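Local atomic coordinates of aldose 1-epimerase (Escherichia coli, PDB entry 3NRE), a protein that probably interconverts the alpha and beta anomers of an aldose sugar, acting as a mutarotase. Residues G21-F26 and A46-L51; A55-G60 and E77-Y82; V130-T135 and F144-H149; W168-Q173 and R197-N202. All coordinates share one frame; numbering follows the deposited sequence.

Contact 1. Residues G21-F26 and A46-L51; sequences GVIEGF and ASCFPL
Ile-23 meets Cys-48 as an antiparallel hydrogen-bonded pair, its N donating to Cys-48 O at 3.0 Å. In return the carbonyl of Ile-23 takes two amides: Ser-47 N lies 2.8 Å from Ile-23 O, while Cys-48 N makes a weak bond to the same oxygen. Beside this bridge the CA of Val-22 brings a C-H contact to Cys-48 O. The side chains fall on two faces of the pair. On one, CD1 of Ile-23 packs on CB of Cys-48 at 3.9 Å, and CG2 of Ile-23 touches CB of Ser-47. On the other, Val-22 splits its branches: CG1, anti to its own carbonyl carbon (chi1 -56°), rests 3.6 Å from CB of Phe-49, and CG2 reaches CB of Ala-46. The doubling of Ser-47 and Cys-48 opposite Ile-23 is a classic beta bulge, and a second one lies on the far edge of the strand, where Glu-24 and Gly-25 both face Asp-15. Strand 48-51, which belongs to the sheet of strand 142-153, is thereby joined by a single bridge to the small antiparallel sheet of strand 22-28. Further out, OG of Ser-47 comes within 3.1 Å of Glu-24 C but is hydrogen-bonded to Arg-35 O. The chain of Glu-24 bends at chi2 (-79°), carrying OE1 back over Ala-46 to 3.7 Å from its CA, where it accepts from Lys-39 N.

Contact 2. Residues A55-G60 and E77-Y82; sequences ANRVSG and EWDAHY
Arg-57 and Asp-79 form a buried salt bridge in which two nitrogens, NE and NH2, grip one carboxylate oxygen side-on. Asp-79 OD2 lies 2.8 Å from Arg-57 NE, on the syn side, and the same distance from Arg-57 NH2, which meets it nearly along the C-O bond; the two groups are almost coplanar, 30° apart. With an alanine for Arg-57, the buried Asp-79 carboxylate would probably lose its countercharge and both N-H groups that grip OD2. Among the other hydrogen bonds, Gly-60 N donates in the ring plane to His-81 NE2 at 3.1 Å. Asp-79 OD1 accepts from His-81 N at 2.8 Å, closing an Asx turn that holds the carboxylate beside the guanidinium. The contact ties two irregular loops, which follow strands 48-51 and 68-71. Asn-56 OD1 accepts from Arg-57 N and, weakly, from Arg-57 NH1; NH1 and Asn-56 ND2 also bind a PEG molecule, probably from the crystallisation liquor. Apolar contact comes from the extended Arg-57 chain, whose CG passes 3.9 Å from CB of His-81, with the guanidinium turned 78° from the imidazole. One water bridges the backbones, accepting from Val-58 N at 2.8 Å and lying 2.6 Å from Tyr-82 O.

Contact 3. Residues V130-T135 and F144-H149; sequences VTLSVT and FGTGWH
The indole of Trp-148 takes Leu-132 on one face: CD1 stands over the six-membered ring, 3.9 Å from its centroid and 28° off the normal, in a CH-pi contact displaced toward the rim. CG of the same leucine lies 3.5 Å from Trp-148 CZ2, and the backbone of Thr-131 comes up at the ring's edge. Val-130 approaches obliquely, its CG1 3.4 Å from Trp-148 NE1, a nitrogen that donates to Gln-119 OE1. With CG anti to the carbonyl carbon (chi1 -70°), the indole projects from its strand in between Val-130 and Leu-132. A serine replacing Trp-148 would probably open a gap between these two side chains and leave Gln-119 without its indole donor. At the second ring, Val-134 CG2 lies 3.8 Å from Phe-144 CD2, approaching obliquely, and Phe-144 stands edge-to-face with Tyr-113. Between the two aromatics, CB of Thr-146 touches Leu-132 CD1 at 4.1 Å and its CG2 touches Val-134 CG1, while OG1 is hydrogen-bonded to Ser-282. Leu-132 CD1 also sits 3.4 Å from Gly-147 O. The axes of segments 130-135 and 147-149 pass 8.9 Å apart at 129°, too far for backbone pairing, and Val-130, Leu-132 and Val-134 each direct their CB toward the other strand. This is the face-to-face packing of two antiparallel sheets through interlocked apolar side chains, characteristic of the beta-sandwich of the galactose mutarotase fold.

Contact 4. Residues W168-Q173 and R197-N202; sequences WLEREQ and RQWVNN
Segments 168-170 and 200-202 run roughly antiparallel at 137°, their axes 6.4 Å apart at the closest. They lie near the ends of neighbouring strands in an antiparallel sheet of this beta-sandwich protein, where Trp-168 pairs through its backbone with Gly-203, and side chains take over as the strands diverge. Asn-202 begins this: its ND2 donates almost straight to Trp-168 O at 3.0 Å, in the carbonyl plane and on a lone pair. A water that accepts from both Asn-202 ND2 and Glu-170 N spans the next step. Glu-170 then reaches across in an extended chain, CG anti to the backbone N (chi1 -174°), and its carboxylate is held by two side-chain donors. Trp-199 NE1 presents its N-H in the ring plane to the syn lone pair of Glu-170 OE1 at 2.9 Å, the indole and carboxylate nearly coplanar; a weak bond runs from the same NE1 to OE2. Asn-201 ND2, which also bonds to Trp-174 O, donates to Glu-170 OE2 at 2.8 Å from well above the carboxylate plane, its amide turned 86° to the carboxylate. The indole also meets Phe-236 and Phe-242, both edge-to-face, and Asn-201 OD1 binds a PEG molecule, probably from the crystallisation liquor. A second water donates to Glu-170 OE1 at 2.6 Å and to Asn-202 OD1 at 2.8 Å while accepting from Asn-201 N.

Overall arrangement
Contacts 1 and 3 lie in the core, with centres about 9 Å from that of the chain; contact 1 rests on backbone pairing with apolar packing, contact 3 on apolar side chains alone. They share a sheet: strand 48-51 pairs with strand 142-153, probably through Leu-51 N to Gly-147 O, and Cys-48 SG packs on Trp-148 CB. Contact 2 joins loops about 15 Å out and is buried yet charged. Contact 4, about 17 Å out and partly buried, hangs on hydrogen bonds and waters at the diverging ends of two strands, in the sheet that contacts 1 and 3 also reach. Contacts 2 and 4 touch where Gln-173 OE1 comes 3.7 Å from His-81 CE1.

Contact 1. Residues G21-F26 and A46-L51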
# COMPACT_ATOMS: atom_id res chain seq x y z
N GLY A 21 4.81 -9.97 -5.41
CA GLY A 21 5.80 -8.97 -5.14
C GLY A 21 5.75 -8.44 -3.72
O GLY A 21 6.00 -7.28 -3.47
N VAL A 22 5.43 -9.33 -2.80
CA VAL A 22 5.16 -8.96 -1.44
C VAL A 22 6.40 -9.05 -0.57
O VAL A 22 7.27 -9.91 -0.75
CB VAL A 22 4.04 -9.80 -0.82
CG1 VAL A 22 2.76 -9.69 -1.68
CG2 VAL A 22 4.46 -11.30 -0.61
N ILE A 23 6.49 -8.14 0.38
CA ILE A 23 7.46 -8.29 1.47
C ILE A 23 6.92 -9.33 2.42
O ILE A 23 5.74 -9.27 2.79
CB ILE A 23 7.67 -6.98 2.22
CG1 ILE A 23 8.22 -5.94 1.25
CG2 ILE A 23 8.70 -7.12 3.36
CD1 ILE A 23 8.44 -4.55 1.83
N GLU A 24 7.76 -10.27 2.81
CA GLU A 24 7.39 -11.34 3.79
C GLU A 24 8.04 -11.15 5.18
O GLU A 24 7.73 -11.87 6.11
CB GLU A 24 7.71 -12.74 3.23
CG GLU A 24 6.80 -13.08 2.04
CD GLU A 24 5.35 -13.54 2.43
OE1 GLU A 24 4.99 -13.50 3.63
OE2 GLU A 24 4.62 -14.03 1.52
N GLY A 25 8.94 -10.18 5.30
CA GLY A 25 9.49 -9.79 6.58
C GLY A 25 10.44 -8.62 6.43
O GLY A 25 11.07 -8.46 5.41
N PHE A 26 10.50 -7.81 7.49
CA PHE A 26 11.44 -6.72 7.60
C PHE A 26 11.78 -6.61 9.08
O PHE A 26 10.88 -6.40 9.92
CB PHE A 26 10.80 -5.42 7.07
CG PHE A 26 11.71 -4.24 7.08
CD1 PHE A 26 13.07 -4.38 6.86
CD2 PHE A 26 11.19 -2.96 7.21
CE1 PHE A 26 13.91 -3.24 6.86
CE2 PHE A 26 12.03 -1.84 7.19
CZ PHE A 26 13.36 -1.96 7.03
N ALA A 46 0.89 -11.38 4.14
CA ALA A 46 2.29 -10.93 4.01
C ALA A 46 2.58 -9.70 4.87
O ALA A 46 1.76 -9.31 5.69
CB ALA A 46 2.61 -10.62 2.58
N SER A 47 3.76 -9.14 4.73
CA SER A 47 4.14 -7.90 5.46
C SER A 47 3.74 -6.61 4.73
O SER A 47 3.58 -5.58 5.37
CB SER A 47 5.66 -7.86 5.66
OG SER A 47 6.09 -9.04 6.25
N CYS A 48 3.68 -6.68 3.40
CA CYS A 48 3.38 -5.52 2.54
C CYS A 48 3.10 -6.01 1.14
O CYS A 48 3.81 -6.90 0.65
CB CYS A 48 4.58 -4.54 2.47
SG CYS A 48 4.29 -3.05 1.57
N PHE A 49 2.14 -5.38 0.44
CA PHE A 49 1.95 -5.69 -0.97
C PHE A 49 1.81 -4.43 -1.78
O PHE A 49 1.39 -3.39 -1.24
CB PHE A 49 0.78 -6.68 -1.20
CG PHE A 49 -0.57 -6.25 -0.69
CD1 PHE A 49 -1.39 -5.43 -1.44
CD2 PHE A 49 -1.12 -6.80 0.50
CE1 PHE A 49 -2.65 -5.13 -1.08
CE2 PHE A 49 -2.39 -6.44 0.91
CZ PHE A 49 -3.16 -5.60 0.11
N PRO A 50 2.15 -4.49 -3.07
CA PRO A 50 2.13 -3.33 -3.94
C PRO A 50 0.75 -3.14 -4.51
O PRO A 50 -0.04 -4.11 -4.62
CB PRO A 50 3.10 -3.70 -5.06
CG PRO A 50 2.96 -5.21 -5.16
CD PRO A 50 2.78 -5.66 -3.72
N LEU A 51 0.44 -1.88 -4.81
CA LEU A 51 -0.84 -1.53 -5.42
C LEU A 51 -0.56 -0.97 -6.82
O LEU A 51 0.04 0.10 -6.96
CB LEU A 51 -1.53 -0.45 -4.52
CG LEU A 51 -1.61 -0.80 -3.01
CD1 LEU A 51 -2.19 0.36 -2.19
CD2 LEU A 51 -2.40 -2.08 -2.76

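Contact 2. Residues A55-G60 and E77-Y82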
# COMPACT_ATOMS: atom_id res chain seq x y z
N ALA A 55 -4.85 1.90 -6.57
CA ALA A 55 -5.11 1.39 -5.24
C ALA A 55 -6.60 1.39 -4.94
O ALA A 55 -7.37 2.23 -5.47
CB ALA A 55 -4.41 2.25 -4.21
N ASN A 56 -7.02 0.48 -4.06
CA ASN A 56 -8.34 0.44 -3.47
C ASN A 56 -9.38 0.03 -4.54
O ASN A 56 -9.08 -0.80 -5.41
CB ASN A 56 -8.68 1.75 -2.66
CG ASN A 56 -9.58 1.50 -1.48
OD1 ASN A 56 -10.78 1.30 -1.67
ND2 ASN A 56 -9.03 1.42 -0.29
N ARG A 57 -10.60 0.54 -4.44
CA ARG A 57 -11.73 0.09 -5.24
C ARG A 57 -12.27 1.24 -6.08
O ARG A 57 -12.11 2.40 -5.68
CB ARG A 57 -12.85 -0.29 -4.28
CG ARG A 57 -12.49 -1.40 -3.27
CD ARG A 57 -13.51 -1.62 -2.22
NE ARG A 57 -13.10 -2.72 -1.31
CZ ARG A 57 -12.24 -2.61 -0.30
NH1 ARG A 57 -11.71 -1.43 0.01
NH2 ARG A 57 -11.94 -3.71 0.40
N VAL A 58 -12.92 0.92 -7.21
CA VAL A 58 -13.64 1.90 -8.03
C VAL A 58 -15.13 1.57 -7.86
O VAL A 58 -15.58 0.51 -8.30
CB VAL A 58 -13.27 1.82 -9.47
CG1 VAL A 58 -14.06 2.91 -10.27
CG2 VAL A 58 -11.72 1.94 -9.69
N SER A 59 -15.87 2.44 -7.15
CA SER A 59 -17.26 2.09 -6.81
C SER A 59 -18.07 1.81 -8.04
O SER A 59 -18.03 2.58 -9.04
CB SER A 59 -17.89 3.09 -5.86
OG SER A 59 -17.90 4.34 -6.46
N GLY A 60 -18.77 0.68 -8.00
CA GLY A 60 -19.57 0.22 -9.13
C GLY A 60 -18.82 -0.64 -10.14
O GLY A 60 -19.43 -1.16 -11.07
N GLU A 77 -12.28 -13.40 -4.17
CA GLU A 77 -13.57 -14.04 -3.90
C GLU A 77 -14.36 -13.30 -2.82
O GLU A 77 -15.59 -13.30 -2.85
CB GLU A 77 -13.38 -15.51 -3.48
CG GLU A 77 -12.58 -15.69 -2.20
N TRP A 78 -13.64 -12.67 -1.90
CA TRP A 78 -14.21 -12.07 -0.71
C TRP A 78 -14.65 -10.61 -0.82
O TRP A 78 -15.11 -10.06 0.19
CB TRP A 78 -13.22 -12.21 0.47
CG TRP A 78 -11.81 -11.77 0.25
CD1 TRP A 78 -10.75 -12.57 -0.12
CD2 TRP A 78 -11.27 -10.45 0.42
NE1 TRP A 78 -9.62 -11.84 -0.21
CE2 TRP A 78 -9.88 -10.54 0.13
CE3 TRP A 78 -11.81 -9.22 0.79
CZ2 TRP A 78 -9.05 -9.45 0.16
CZ3 TRP A 78 -10.93 -8.11 0.84
CH2 TRP A 78 -9.58 -8.25 0.55
N ASP A 79 -14.52 -10.00 -2.00
CA ASP A 79 -14.92 -8.59 -2.23
C ASP A 79 -15.66 -8.50 -3.59
O ASP A 79 -15.17 -9.04 -4.62
CB ASP A 79 -13.71 -7.68 -2.18
CG ASP A 79 -14.05 -6.18 -2.01
OD1 ASP A 79 -15.10 -5.68 -2.50
OD2 ASP A 79 -13.31 -5.52 -1.26
N ALA A 80 -16.84 -7.87 -3.59
CA ALA A 80 -17.59 -7.59 -4.81
C ALA A 80 -16.86 -6.62 -5.74
O ALA A 80 -17.06 -6.65 -6.96
CB ALA A 80 -19.02 -7.05 -4.52
N HIS A 81 -16.02 -5.79 -5.16
CA HIS A 81 -15.27 -4.84 -5.96
C HIS A 81 -13.89 -5.34 -6.29
O HIS A 81 -13.19 -5.85 -5.42
CB HIS A 81 -15.12 -3.48 -5.25
CG HIS A 81 -16.37 -2.68 -5.30
ND1 HIS A 81 -17.41 -2.86 -4.42
CD2 HIS A 81 -16.80 -1.77 -6.21
CE1 HIS A 81 -18.42 -2.08 -4.77
NE2 HIS A 81 -18.06 -1.38 -5.83
N TYR A 82 -13.52 -5.14 -7.55
CA TYR A 82 -12.12 -5.22 -7.97
C TYR A 82 -11.32 -4.36 -7.01
O TYR A 82 -11.69 -3.21 -6.73
CB TYR A 82 -12.00 -4.73 -9.39
CG TYR A 82 -10.59 -4.70 -9.94
CD1 TYR A 82 -9.79 -3.60 -9.77
CD2 TYR A 82 -10.10 -5.74 -10.69
CE1 TYR A 82 -8.49 -3.56 -10.30
CE2 TYR A 82 -8.80 -5.69 -11.23
CZ TYR A 82 -8.04 -4.60 -11.04
OH TYR A 82 -6.77 -4.51 -11.63
O HOH W 1 -13.37 -1.73 -8.03

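Contact 3. Residues V130-T135 and F144-H149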
# COMPACT_ATOMS: atom_id res chain seq x y z
N VAL A 130 11.66 1.33 -1.53
CA VAL A 130 10.91 0.51 -2.47
C VAL A 130 10.38 1.45 -3.55
O VAL A 130 9.86 2.51 -3.22
CB VAL A 130 9.72 -0.21 -1.81
CG1 VAL A 130 9.08 -1.12 -2.84
CG2 VAL A 130 10.13 -1.01 -0.52
N THR A 131 10.57 1.08 -4.81
CA THR A 131 10.23 1.89 -5.96
C THR A 131 9.33 1.08 -6.92
O THR A 131 9.70 -0.04 -7.34
CB THR A 131 11.57 2.32 -6.63
OG1 THR A 131 12.39 3.02 -5.67
CG2 THR A 131 11.38 3.19 -7.90
N LEU A 132 8.16 1.62 -7.27
CA LEU A 132 7.28 1.04 -8.28
C LEU A 132 7.29 1.94 -9.52
O LEU A 132 7.12 3.16 -9.37
CB LEU A 132 5.86 0.95 -7.76
CG LEU A 132 5.43 -0.25 -6.89
CD1 LEU A 132 4.11 0.13 -6.27
CD2 LEU A 132 5.37 -1.57 -7.73
N SER A 133 7.51 1.35 -10.70
CA SER A 133 7.48 2.03 -11.98
C SER A 133 6.60 1.23 -12.92
O SER A 133 6.87 0.03 -13.14
CB SER A 133 8.88 2.17 -12.59
OG SER A 133 9.79 2.72 -11.65
N VAL A 134 5.57 1.87 -13.48
CA VAL A 134 4.56 1.18 -14.26
C VAL A 134 4.45 1.83 -15.61
O VAL A 134 4.46 3.06 -15.69
CB VAL A 134 3.18 1.16 -13.52
CG1 VAL A 134 2.68 2.55 -13.15
CG2 VAL A 134 2.10 0.43 -14.34
N THR A 135 4.43 1.00 -16.65
CA THR A 135 4.36 1.46 -18.03
C THR A 135 3.07 0.95 -18.67
O THR A 135 2.80 -0.25 -18.65
CB THR A 135 5.53 0.87 -18.85
OG1 THR A 135 6.78 1.22 -18.22
CG2 THR A 135 5.52 1.38 -20.30
N PHE A 144 -3.52 6.05 -14.05
CA PHE A 144 -2.74 5.15 -13.24
C PHE A 144 -2.41 5.71 -11.86
O PHE A 144 -2.29 6.92 -11.64
CB PHE A 144 -1.41 4.78 -13.93
CG PHE A 144 -1.54 3.75 -15.06
CD1 PHE A 144 -2.03 4.12 -16.29
CD2 PHE A 144 -1.04 2.46 -14.93
CE1 PHE A 144 -2.13 3.20 -17.31
CE2 PHE A 144 -1.12 1.53 -15.99
CZ PHE A 144 -1.63 1.92 -17.17
N GLY A 145 -2.22 4.79 -10.96
CA GLY A 145 -1.67 5.14 -9.65
C GLY A 145 -0.86 3.97 -9.09
O GLY A 145 -0.90 2.88 -9.60
N THR A 146 -0.16 4.26 -8.01
CA THR A 146 0.67 3.29 -7.28
C THR A 146 0.57 3.52 -5.79
O THR A 146 0.14 4.61 -5.29
CB THR A 146 2.16 3.41 -7.70
OG1 THR A 146 2.54 4.79 -7.65
CG2 THR A 146 2.35 2.90 -9.09
N GLY A 147 0.98 2.49 -5.06
CA GLY A 147 0.97 2.58 -3.63
C GLY A 147 1.38 1.28 -3.04
O GLY A 147 1.79 0.39 -3.76
N TRP A 148 1.32 1.24 -1.73
CA TRP A 148 1.63 0.04 -0.98
C TRP A 148 0.71 -0.11 0.18
O TRP A 148 0.07 0.85 0.65
CB TRP A 148 3.07 0.08 -0.46
CG TRP A 148 4.15 -0.04 -1.47
CD1 TRP A 148 4.78 -1.18 -1.92
CD2 TRP A 148 4.73 1.06 -2.19
NE1 TRP A 148 5.74 -0.83 -2.89
CE2 TRP A 148 5.72 0.52 -3.06
CE3 TRP A 148 4.50 2.45 -2.20
CZ2 TRP A 148 6.48 1.33 -3.91
CZ3 TRP A 148 5.23 3.24 -3.05
CH2 TRP A 148 6.24 2.68 -3.88
N HIS A 149 0.69 -1.35 0.67
CA HIS A 149 -0.18 -1.77 1.74
C HIS A 149 0.61 -2.48 2.83
O HIS A 149 0.55 -3.71 2.95
CB HIS A 149 -1.30 -2.61 1.13
CG HIS A 149 -2.43 -2.90 2.05
ND1 HIS A 149 -2.31 -3.73 3.14
CD2 HIS A 149 -3.75 -2.59 1.97
CE1 HIS A 149 -3.49 -3.89 3.72
NE2 HIS A 149 -4.39 -3.22 3.01

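Contact 4. Residues W168-Q173 and R197-N202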
# COMPACT_ATOMS: atom_id res chain seq x y z
N TRP A 168 -12.63 10.42 4.41
CA TRP A 168 -13.89 9.85 3.90
C TRP A 168 -14.47 8.90 4.93
O TRP A 168 -13.78 7.97 5.39
CB TRP A 168 -13.65 9.09 2.60
CG TRP A 168 -13.28 9.99 1.45
CD1 TRP A 168 -14.15 10.64 0.62
CD2 TRP A 168 -11.97 10.37 1.01
NE1 TRP A 168 -13.48 11.35 -0.32
CE2 TRP A 168 -12.14 11.23 -0.09
CE3 TRP A 168 -10.68 10.09 1.45
CZ2 TRP A 168 -11.07 11.80 -0.77
CZ3 TRP A 168 -9.62 10.64 0.79
CH2 TRP A 168 -9.81 11.50 -0.32
N LEU A 169 -15.72 9.09 5.24
CA LEU A 169 -16.42 8.18 6.10
C LEU A 169 -16.44 6.85 5.33
O LEU A 169 -16.45 6.83 4.09
CB LEU A 169 -17.85 8.67 6.35
CG LEU A 169 -18.04 9.74 7.44
CD1 LEU A 169 -17.22 10.97 7.15
CD2 LEU A 169 -19.52 10.08 7.51
N GLU A 170 -16.50 5.76 6.06
CA GLU A 170 -16.69 4.47 5.41
C GLU A 170 -18.21 4.28 5.22
O GLU A 170 -19.01 4.60 6.10
CB GLU A 170 -16.12 3.34 6.28
CG GLU A 170 -16.16 1.97 5.60
CD GLU A 170 -15.69 0.83 6.52
OE1 GLU A 170 -15.57 1.06 7.74
OE2 GLU A 170 -15.53 -0.29 6.02
N ARG A 171 -18.60 3.76 4.05
CA ARG A 171 -19.95 3.40 3.81
C ARG A 171 -20.07 1.89 3.56
O ARG A 171 -19.16 1.12 3.90
CB ARG A 171 -20.57 4.29 2.70
CG ARG A 171 -19.92 4.15 1.32
CD ARG A 171 -20.62 4.99 0.25
NE ARG A 171 -19.90 5.00 -1.02
CZ ARG A 171 -20.43 4.68 -2.20
NH1 ARG A 171 -21.68 4.31 -2.29
NH2 ARG A 171 -19.67 4.73 -3.27
N GLU A 172 -21.18 1.45 2.98
CA GLU A 172 -21.38 0.05 2.68
C GLU A 172 -20.34 -0.51 1.70
O GLU A 172 -19.65 0.23 0.94
CB GLU A 172 -22.82 -0.15 2.18
CG GLU A 172 -23.88 0.31 3.17
CD GLU A 172 -24.30 1.82 3.05
OE1 GLU A 172 -23.66 2.57 2.26
OE2 GLU A 172 -25.26 2.23 3.73
N GLN A 173 -20.17 -1.85 1.73
CA GLN A 173 -19.24 -2.55 0.80
C GLN A 173 -17.77 -2.14 0.94
O GLN A 173 -16.97 -2.29 0.02
CB GLN A 173 -19.69 -2.35 -0.65
CG GLN A 173 -21.09 -2.86 -0.97
CD GLN A 173 -21.36 -2.77 -2.48
OE1 GLN A 173 -21.63 -1.69 -3.00
NE2 GLN A 173 -21.36 -3.88 -3.14
N ARG A 197 -9.10 1.00 19.10
CA ARG A 197 -9.25 -0.43 19.33
C ARG A 197 -10.62 -0.89 18.86
O ARG A 197 -11.44 -1.39 19.65
CB ARG A 197 -9.04 -0.77 20.82
CG ARG A 197 -7.56 -0.77 21.23
CD ARG A 197 -6.76 -1.45 20.14
NE ARG A 197 -5.33 -1.62 20.44
CZ ARG A 197 -4.39 -0.71 20.20
NH1 ARG A 197 -4.70 0.47 19.69
NH2 ARG A 197 -3.13 -0.98 20.49
N GLN A 198 -10.85 -0.73 17.57
CA GLN A 198 -12.09 -1.09 16.90
C GLN A 198 -11.82 -1.00 15.40
O GLN A 198 -10.80 -0.44 14.97
CB GLN A 198 -13.22 -0.11 17.27
CG GLN A 198 -12.91 1.34 16.93
CD GLN A 198 -13.99 2.26 17.45
OE1 GLN A 198 -13.82 2.91 18.49
NE2 GLN A 198 -15.13 2.28 16.78
N TRP A 199 -12.75 -1.53 14.63
CA TRP A 199 -12.66 -1.53 13.17
C TRP A 199 -12.38 -0.13 12.69
O TRP A 199 -13.09 0.81 13.05
CB TRP A 199 -13.98 -1.98 12.56
CG TRP A 199 -14.02 -1.97 11.07
CD1 TRP A 199 -14.54 -0.98 10.27
CD2 TRP A 199 -13.54 -3.00 10.19
NE1 TRP A 199 -14.38 -1.32 8.95
CE2 TRP A 199 -13.79 -2.56 8.87
CE3 TRP A 199 -12.93 -4.23 10.39
CZ2 TRP A 199 -13.44 -3.32 7.75
CZ3 TRP A 199 -12.58 -4.99 9.29
CH2 TRP A 199 -12.84 -4.53 7.98
N VAL A 200 -11.34 0.02 11.89
CA VAL A 200 -11.08 1.24 11.14
C VAL A 200 -10.81 0.89 9.67
O VAL A 200 -9.99 0.06 9.38
CB VAL A 200 -9.84 1.98 11.65
CG1 VAL A 200 -9.50 3.18 10.74
CG2 VAL A 200 -10.00 2.42 13.10
N ASN A 201 -11.50 1.54 8.74
CA ASN A 201 -11.20 1.36 7.31
C ASN A 201 -11.52 2.66 6.63
O ASN A 201 -12.62 2.84 6.10
CB ASN A 201 -12.04 0.23 6.72
CG ASN A 201 -11.97 0.15 5.20
OD1 ASN A 201 -10.90 0.31 4.62
ND2 ASN A 201 -13.12 -0.12 4.55
N ASN A 202 -10.57 3.57 6.63
CA ASN A 202 -10.84 4.96 6.20
C ASN A 202 -9.69 5.52 5.45
O ASN A 202 -8.51 5.33 5.86
CB ASN A 202 -11.16 5.88 7.39
CG ASN A 202 -12.42 5.49 8.12
OD1 ASN A 202 -12.42 4.61 9.00
ND2 ASN A 202 -13.55 6.11 7.73
O HOH W 2 -16.30 5.93 9.13
O HOH W 3 -14.28 2.59 9.37